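Local coordinates for hypothetical protein (Pseudomonas aeruginosa, PDB 2H9F) that probably isomerises methylaconitate, as a protein of the PrpF family, at residues G208-T213 and E227-R232; F281-R286 and D302-A307. All coordinates share one frame; numbering follows the deposited sequence.

Interaction 1: G208-T213 and E227-R232; sequences GTFKAT and EEIGYR
Glu228 reaches the strand 208-213 with CG anti to its backbone N (chi1 -161°) and the chain extended beyond CG, while Phe210 carries its ring beside its own N (chi1 -61°). The glutamate therefore runs out to the strand past the rim of the ring. Glu228 CG lies 3.8 Å from Phe210 CD1, and the carboxylate sits at the ring edge, turned nearly perpendicular to it. OE1 accepts a hydrogen bond from the backbone, Lys211 N to Glu228 OE1 at 3.0 Å, met on the syn side but well out of the carboxylate plane. A water also donates to this oxygen, 2.8 Å from Glu228 OE1. Its link to Lys211 O is modelled too short to be trusted in length, so OE1 apparently also serves the backbone through water. The amine of Lys211 forms a salt bridge with Asp201. Ile229 adds the apolar half. Ile229 CG2 stands 3.9 Å from the centroid of the Phe210 ring, almost on the ring normal, in a CH-pi contact. Gly208 C lies toward the rim of the opposite face. A carboxylate and an isoleucine methyl thus join a type I beta turn, Glu227 to Gly230, to strand 208-216, which pairs antiparallel with strands 200-204 and 220-225.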
ATOM      1  N   GLY A 208      -5.351  21.543 -41.117  1.00 41.00           N
ATOM      2  CA  GLY A 208      -6.393  22.576 -41.216  1.00 41.32           C
ATOM      3  C   GLY A 208      -6.119  23.827 -40.399  1.00 40.21           C
ATOM      4  O   GLY A 208      -5.066  23.963 -39.773  1.00 39.39           O
ATOM      5  N   THR A 209      -7.069  24.750 -40.432  1.00 39.10           N
ATOM      6  CA  THR A 209      -7.015  25.933 -39.587  1.00 40.88           C
ATOM      7  C   THR A 209      -8.269  25.905 -38.724  1.00 40.83           C
ATOM      8  O   THR A 209      -9.380  25.790 -39.225  1.00 42.80           O
ATOM      9  CB  THR A 209      -6.876  27.220 -40.404  1.00 40.43           C
ATOM     10  OG1 THR A 209      -5.603  27.204 -41.046  1.00 43.51           O
ATOM     11  CG2 THR A 209      -6.953  28.448 -39.514  1.00 40.19           C
ATOM     12  N   PHE A 210      -8.078  25.954 -37.416  1.00 41.27           N
ATOM     13  CA  PHE A 210      -9.153  25.656 -36.489  1.00 39.91           C
ATOM     14  C   PHE A 210      -9.282  26.748 -35.450  1.00 40.25           C
ATOM     15  O   PHE A 210      -8.294  27.295 -35.030  1.00 40.31           O
ATOM     16  CB  PHE A 210      -8.846  24.351 -35.775  1.00 40.31           C
ATOM     17  CG  PHE A 210      -8.737  23.163 -36.690  1.00 42.19           C
ATOM     18  CD1 PHE A 210      -9.778  22.823 -37.535  1.00 40.69           C
ATOM     19  CD2 PHE A 210      -7.590  22.382 -36.707  1.00 41.03           C
ATOM     20  CE1 PHE A 210      -9.676  21.721 -38.384  1.00 43.26           C
ATOM     21  CE2 PHE A 210      -7.485  21.277 -37.559  1.00 45.41           C
ATOM     22  CZ  PHE A 210      -8.530  20.943 -38.385  1.00 40.69           C
ATOM     23  N   LYS A 211     -10.499  27.027 -34.995  1.00 40.82           N
ATOM     24  CA  LYS A 211     -10.671  27.879 -33.837  1.00 39.18           C
ATOM     25  C   LYS A 211     -10.044  27.190 -32.631  1.00 38.10           C
ATOM     26  O   LYS A 211     -10.118  25.977 -32.471  1.00 33.30           O
ATOM     27  CB  LYS A 211     -12.141  28.163 -33.570  1.00 38.70           C
ATOM     28  CG  LYS A 211     -12.878  28.955 -34.660  1.00 41.12           C
ATOM     29  CD  LYS A 211     -12.270  30.321 -34.881  1.00 43.46           C
ATOM     30  CE  LYS A 211     -12.973  31.085 -36.000  1.00 44.92           C
ATOM     31  NZ  LYS A 211     -12.255  32.361 -36.353  1.00 43.85           N
ATOM     32  N   ALA A 212      -9.374  27.952 -31.788  1.00 36.65           N
ATOM     33  CA  ALA A 212      -8.784  27.353 -30.610  1.00 36.25           C
ATOM     34  C   ALA A 212      -8.672  28.358 -29.468  1.00 38.11           C
ATOM     35  O   ALA A 212      -8.363  29.502 -29.700  1.00 35.22           O
ATOM     36  CB  ALA A 212      -7.411  26.752 -30.959  1.00 34.58           C
ATOM     37  N   THR A 213      -8.934  27.915 -28.242  1.00 37.05           N
ATOM     38  CA  THR A 213      -8.578  28.679 -27.057  1.00 35.61           C
ATOM     39  C   THR A 213      -7.357  28.014 -26.431  1.00 36.28           C
ATOM     40  O   THR A 213      -7.390  26.840 -26.084  1.00 36.71           O
ATOM     41  CB  THR A 213      -9.734  28.683 -26.056  1.00 36.77           C
ATOM     42  OG1 THR A 213     -10.785  29.514 -26.573  1.00 34.14           O
ATOM     43  CG2 THR A 213      -9.276  29.197 -24.663  1.00 32.40           C
ATOM     44  N   GLU A 227     -16.687  19.675 -33.355  1.00 46.08           N
ATOM     45  CA  GLU A 227     -17.293  19.629 -34.687  1.00 47.61           C
ATOM     46  C   GLU A 227     -16.274  20.005 -35.764  1.00 45.01           C
ATOM     47  O   GLU A 227     -16.163  19.346 -36.794  1.00 40.97           O
ATOM     48  CB  GLU A 227     -18.496  20.561 -34.785  1.00 49.00           C
ATOM     49  CG  GLU A 227     -19.332  20.341 -36.070  1.00 54.85           C
ATOM     50  CD  GLU A 227     -20.509  21.343 -36.235  1.00 60.99           C
ATOM     51  OE1 GLU A 227     -21.199  21.676 -35.225  1.00 74.37           O
ATOM     52  OE2 GLU A 227     -20.749  21.786 -37.395  1.00 77.39           O
ATOM     53  N   GLU A 228     -15.514  21.061 -35.505  1.00 43.28           N
ATOM     54  CA  GLU A 228     -14.615  21.561 -36.509  1.00 42.96           C
ATOM     55  C   GLU A 228     -13.523  20.543 -36.850  1.00 41.79           C
ATOM     56  O   GLU A 228     -13.098  20.453 -37.992  1.00 44.30           O
ATOM     57  CB  GLU A 228     -14.008  22.897 -36.083  1.00 40.61           C
ATOM     58  CG  GLU A 228     -13.430  23.667 -37.263  1.00 43.74           C
ATOM     59  CD  GLU A 228     -12.848  25.024 -36.908  1.00 43.84           C
ATOM     60  OE1 GLU A 228     -12.962  25.458 -35.728  1.00 41.65           O
ATOM     61  OE2 GLU A 228     -12.288  25.652 -37.841  1.00 42.06           O
ATOM     62  N   ILE A 229     -13.058  19.791 -35.872  1.00 40.89           N
ATOM     63  CA  ILE A 229     -11.964  18.864 -36.120  1.00 40.35           C
ATOM     64  C   ILE A 229     -12.476  17.473 -36.449  1.00 43.01           C
ATOM     65  O   ILE A 229     -11.694  16.537 -36.525  1.00 42.68           O
ATOM     66  CB  ILE A 229     -10.992  18.775 -34.935  1.00 41.28           C
ATOM     67  CG1 ILE A 229     -11.690  18.202 -33.697  1.00 36.83           C
ATOM     68  CG2 ILE A 229     -10.358  20.149 -34.665  1.00 36.65           C
ATOM     69  CD1 ILE A 229     -10.717  17.764 -32.646  1.00 41.05           C
ATOM     70  N   GLY A 230     -13.790  17.339 -36.590  1.00 42.71           N
ATOM     71  CA  GLY A 230     -14.383  16.152 -37.169  1.00 45.40           C
ATOM     72  C   GLY A 230     -14.930  15.177 -36.176  1.00 44.52           C
ATOM     73  O   GLY A 230     -15.144  14.028 -36.516  1.00 46.77           O
ATOM     74  N   TYR A 231     -15.132  15.637 -34.951  1.00 45.91           N
ATOM     75  CA  TYR A 231     -15.623  14.803 -33.872  1.00 45.99           C
ATOM     76  C   TYR A 231     -16.951  15.315 -33.341  1.00 47.51           C
ATOM     77  O   TYR A 231     -17.359  16.448 -33.551  1.00 47.62           O
ATOM     78  CB  TYR A 231     -14.592  14.688 -32.729  1.00 43.60           C
ATOM     79  CG  TYR A 231     -13.378  13.882 -33.126  1.00 44.40           C
ATOM     80  CD1 TYR A 231     -12.399  14.431 -33.939  1.00 44.34           C
ATOM     81  CD2 TYR A 231     -13.239  12.554 -32.753  1.00 46.85           C
ATOM     82  CE1 TYR A 231     -11.288  13.691 -34.338  1.00 47.70           C
ATOM     83  CE2 TYR A 231     -12.126  11.804 -33.149  1.00 42.47           C
ATOM     84  CZ  TYR A 231     -11.162  12.380 -33.947  1.00 46.10           C
ATOM     85  OH  TYR A 231     -10.071  11.652 -34.363  1.00 41.90           O
ATOM     86  N   ARG A 232     -17.606  14.431 -32.623  1.00 49.30           N
ATOM     87  CA  ARG A 232     -18.942  14.621 -32.139  1.00 47.33           C
ATOM     88  C   ARG A 232     -18.868  15.158 -30.721  1.00 46.65           C
ATOM     89  O   ARG A 232     -19.751  15.878 -30.282  1.00 49.96           O
ATOM     90  CB  ARG A 232     -19.609  13.262 -32.181  1.00 49.39           C
ATOM     91  CG  ARG A 232     -20.903  13.194 -31.551  1.00 45.72           C
ATOM     92  CD  ARG A 232     -21.933  13.765 -32.390  1.00 49.33           C
ATOM     93  NE  ARG A 232     -23.200  13.167 -31.975  1.00 51.12           N
ATOM     94  CZ  ARG A 232     -24.382  13.710 -32.214  1.00 51.59           C
ATOM     95  NH1 ARG A 232     -24.492  14.834 -32.937  1.00 50.06           N
ATOM     96  NH2 ARG A 232     -25.453  13.100 -31.724  1.00 52.98           N
TER
HETATM   97  O   HOH W   1     -11.911  24.471 -33.314  1.00 32.54           O

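Interaction 2: F281-R286 and D302-A307; sequences FVAPPR and DLLVRA
Phe281 and Arg306 form a hydrogen-bonded pair in an antiparallel beta ladder between strands 281-283 and 303-307. Their backbones bond both ways, Phe281 N to Arg306 O at 2.8 Å and Arg306 N to Phe281 O at 2.9 Å. Ala283 and Leu304 repeat this pattern. Val282 and Val305 make the non-hydrogen-bonded pair between them. Their side chains lie side by side on the other face, with Val282 CG1 4.1 Å from Val305 CG2.

Arg306 can be followed outward. Arg306 CB lies over the Phe281 ring, offset toward its rim, 3.4 Å from Phe281 CZ. Arg306 CG passes Phe281 CE2 at 3.7 Å. The chain then bends at chi2 (-70°) and leads away from the ring. NE bonds to Glu235 O, and NH2 to Thr234 O. Arg306 NH1 donates to Val305 O at 3.1 Å. That oxygen lies in the guanidinium plane, but NH1 sits above the carbonyl plane. The guanidinium also makes a cation-pi contact with Tyr288. Several carbonyls therefore hold this buried group in place.

Past Ala283 the chain turns off through two prolines, but still packs on the strand. Leu304 CD1 meets Arg286 CB at 3.7 Å. Pro285 CD rests 3.3 Å from Asp302 O.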
ATOM      1  N   PHE A 281     -10.967  18.665 -26.831  1.00 36.21           N
ATOM      2  CA  PHE A 281     -11.982  19.164 -27.692  1.00 36.76           C
ATOM      3  C   PHE A 281     -13.284  19.179 -26.931  1.00 35.12           C
ATOM      4  O   PHE A 281     -13.535  18.291 -26.115  1.00 35.51           O
ATOM      5  CB  PHE A 281     -12.110  18.377 -29.015  1.00 36.18           C
ATOM      6  CG  PHE A 281     -12.201  16.876 -28.877  1.00 36.89           C
ATOM      7  CD1 PHE A 281     -11.076  16.113 -28.624  1.00 35.75           C
ATOM      8  CD2 PHE A 281     -13.420  16.200 -29.112  1.00 34.17           C
ATOM      9  CE1 PHE A 281     -11.161  14.708 -28.559  1.00 35.80           C
ATOM     10  CE2 PHE A 281     -13.512  14.810 -29.026  1.00 36.95           C
ATOM     11  CZ  PHE A 281     -12.403  14.065 -28.759  1.00 37.91           C
ATOM     12  N   VAL A 282     -14.077  20.204 -27.242  1.00 36.97           N
ATOM     13  CA  VAL A 282     -15.319  20.526 -26.545  1.00 37.85           C
ATOM     14  C   VAL A 282     -16.522  20.551 -27.482  1.00 36.68           C
ATOM     15  O   VAL A 282     -16.398  20.751 -28.702  1.00 35.33           O
ATOM     16  CB  VAL A 282     -15.198  21.913 -25.822  1.00 37.10           C
ATOM     17  CG1 VAL A 282     -14.020  21.897 -24.875  1.00 30.33           C
ATOM     18  CG2 VAL A 282     -15.101  23.067 -26.808  1.00 38.51           C
ATOM     19  N   ALA A 283     -17.698  20.390 -26.891  1.00 38.51           N
ATOM     20  CA  ALA A 283     -18.927  20.425 -27.631  1.00 37.65           C
ATOM     21  C   ALA A 283     -20.087  20.795 -26.704  1.00 38.98           C
ATOM     22  O   ALA A 283     -20.046  20.592 -25.492  1.00 37.04           O
ATOM     23  CB  ALA A 283     -19.200  19.077 -28.293  1.00 41.14           C
ATOM     24  N   PRO A 284     -21.145  21.346 -27.283  1.00 40.05           N
ATOM     25  CA  PRO A 284     -22.357  21.500 -26.496  1.00 39.23           C
ATOM     26  C   PRO A 284     -22.855  20.144 -26.064  1.00 40.45           C
ATOM     27  O   PRO A 284     -22.492  19.142 -26.663  1.00 42.05           O
ATOM     28  CB  PRO A 284     -23.346  22.134 -27.448  1.00 38.34           C
ATOM     29  CG  PRO A 284     -22.634  22.360 -28.729  1.00 42.76           C
ATOM     30  CD  PRO A 284     -21.267  21.821 -28.671  1.00 40.39           C
ATOM     31  N   PRO A 285     -23.695  20.123 -25.034  1.00 41.08           N
ATOM     32  CA  PRO A 285     -24.173  18.890 -24.481  1.00 39.77           C
ATOM     33  C   PRO A 285     -25.017  18.046 -25.414  1.00 41.39           C
ATOM     34  O   PRO A 285     -25.770  18.527 -26.230  1.00 38.93           O
ATOM     35  CB  PRO A 285     -24.959  19.328 -23.248  1.00 40.69           C
ATOM     36  CG  PRO A 285     -25.113  20.750 -23.320  1.00 41.90           C
ATOM     37  CD  PRO A 285     -24.171  21.305 -24.299  1.00 41.72           C
ATOM     38  N   ARG A 286     -24.889  16.754 -25.223  1.00 43.37           N
ATOM     39  CA  ARG A 286     -25.451  15.765 -26.079  1.00 42.97           C
ATOM     40  C   ARG A 286     -25.518  14.564 -25.183  1.00 40.92           C
ATOM     41  O   ARG A 286     -24.602  14.314 -24.409  1.00 36.12           O
ATOM     42  CB  ARG A 286     -24.463  15.455 -27.184  1.00 45.95           C
ATOM     43  CG  ARG A 286     -25.003  15.532 -28.574  1.00 54.90           C
ATOM     44  CD  ARG A 286     -23.948  16.107 -29.491  1.00 62.20           C
ATOM     45  NE  ARG A 286     -24.494  17.235 -30.251  1.00 71.32           N
ATOM     46  CZ  ARG A 286     -23.792  18.318 -30.598  1.00 75.36           C
ATOM     47  NH1 ARG A 286     -22.507  18.428 -30.257  1.00 74.56           N
ATOM     48  NH2 ARG A 286     -24.385  19.304 -31.279  1.00 75.65           N
ATOM     49  N   ASP A 302     -23.520  20.742 -18.822  1.00 34.77           N
ATOM     50  CA  ASP A 302     -23.403  22.021 -19.495  1.00 34.24           C
ATOM     51  C   ASP A 302     -22.604  21.926 -20.792  1.00 35.54           C
ATOM     52  O   ASP A 302     -22.803  22.727 -21.698  1.00 36.44           O
ATOM     53  CB  ASP A 302     -22.756  23.036 -18.557  1.00 34.01           C
ATOM     54  CG  ASP A 302     -23.606  23.346 -17.331  1.00 36.96           C
ATOM     55  OD1 ASP A 302     -24.720  23.923 -17.483  1.00 42.62           O
ATOM     56  OD2 ASP A 302     -23.175  23.028 -16.196  1.00 35.84           O
ATOM     57  N   LEU A 303     -21.674  20.974 -20.884  1.00 33.48           N
ATOM     58  CA  LEU A 303     -20.910  20.773 -22.090  1.00 33.30           C
ATOM     59  C   LEU A 303     -20.218  19.412 -22.046  1.00 35.92           C
ATOM     60  O   LEU A 303     -20.220  18.730 -21.026  1.00 34.42           O
ATOM     61  CB  LEU A 303     -19.851  21.840 -22.222  1.00 34.62           C
ATOM     62  CG  LEU A 303     -18.683  21.834 -21.242  1.00 37.08           C
ATOM     63  CD1 LEU A 303     -17.588  22.725 -21.808  1.00 30.34           C
ATOM     64  CD2 LEU A 303     -19.079  22.232 -19.787  1.00 33.19           C
ATOM     65  N   LEU A 304     -19.633  19.033 -23.171  1.00 34.57           N
ATOM     66  CA  LEU A 304     -18.829  17.816 -23.261  1.00 33.44           C
ATOM     67  C   LEU A 304     -17.399  18.273 -23.396  1.00 32.48           C
ATOM     68  O   LEU A 304     -17.155  19.231 -24.095  1.00 32.07           O
ATOM     69  CB  LEU A 304     -19.160  17.044 -24.518  1.00 34.63           C
ATOM     70  CG  LEU A 304     -20.588  16.440 -24.591  1.00 31.51           C
ATOM     71  CD1 LEU A 304     -20.964  16.182 -26.062  1.00 36.46           C
ATOM     72  CD2 LEU A 304     -20.608  15.192 -23.740  1.00 34.31           C
ATOM     73  N   VAL A 305     -16.493  17.537 -22.784  1.00 32.29           N
ATOM     74  CA  VAL A 305     -15.060  17.752 -22.967  1.00 34.20           C
ATOM     75  C   VAL A 305     -14.377  16.376 -23.074  1.00 36.77           C
ATOM     76  O   VAL A 305     -14.734  15.422 -22.380  1.00 39.43           O
ATOM     77  CB  VAL A 305     -14.430  18.550 -21.845  1.00 34.12           C
ATOM     78  CG1 VAL A 305     -12.940  18.904 -22.203  1.00 27.78           C
ATOM     79  CG2 VAL A 305     -15.208  19.841 -21.570  1.00 34.87           C
ATOM     80  N   ARG A 306     -13.428  16.286 -24.003  1.00 40.36           N
ATOM     81  CA  ARG A 306     -12.584  15.110 -24.168  1.00 38.25           C
ATOM     82  C   ARG A 306     -11.139  15.599 -24.236  1.00 39.09           C
ATOM     83  O   ARG A 306     -10.835  16.515 -25.002  1.00 38.81           O
ATOM     84  CB  ARG A 306     -12.961  14.397 -25.462  1.00 39.09           C
ATOM     85  CG  ARG A 306     -14.417  13.818 -25.541  1.00 39.83           C
ATOM     86  CD  ARG A 306     -14.550  12.650 -24.606  1.00 38.93           C
ATOM     87  NE  ARG A 306     -15.849  11.989 -24.629  1.00 40.40           N
ATOM     88  CZ  ARG A 306     -16.901  12.307 -23.876  1.00 40.98           C
ATOM     89  NH1 ARG A 306     -16.903  13.369 -23.088  1.00 44.31           N
ATOM     90  NH2 ARG A 306     -17.997  11.567 -23.963  1.00 38.68           N
ATOM     91  N   ALA A 307     -10.248  15.004 -23.444  1.00 38.64           N
ATOM     92  CA  ALA A 307      -8.859  15.429 -23.431  1.00 38.86           C
ATOM     93  C   ALA A 307      -7.931  14.269 -23.667  1.00 38.07           C
ATOM     94  O   ALA A 307      -8.209  13.160 -23.271  1.00 34.10           O
ATOM     95  CB  ALA A 307      -8.522  16.147 -22.108  1.00 37.70           C
TER

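How the interactions relate
Interaction 1 closes before interaction 2 opens along the chain, and their centres lie 13 Å apart. Strand 220-225 bridges them, pairing antiparallel with 208-216 and parallel with 278-283. The 227-232 loop packs directly on the second contact. Ile229 CD1 is 3.9 Å from Phe281 CB, and Tyr231 CB is 3.9 Å from Phe281 CE2. Phe250 of helix 244-260 touches Ile229 and meets the rings of both Tyr231 and Phe281, so the two contacts share an apolar layer. Two like charges also come close, Arg232 NH1 and Arg286 NE at 3.6 Å, and Arg232 O lies 3.8 Å from Ala283 CB. At the far end of interaction 2, the Asp302 side chain is about 5 Å from a bound sulfate, probably from the crystallisation liquor.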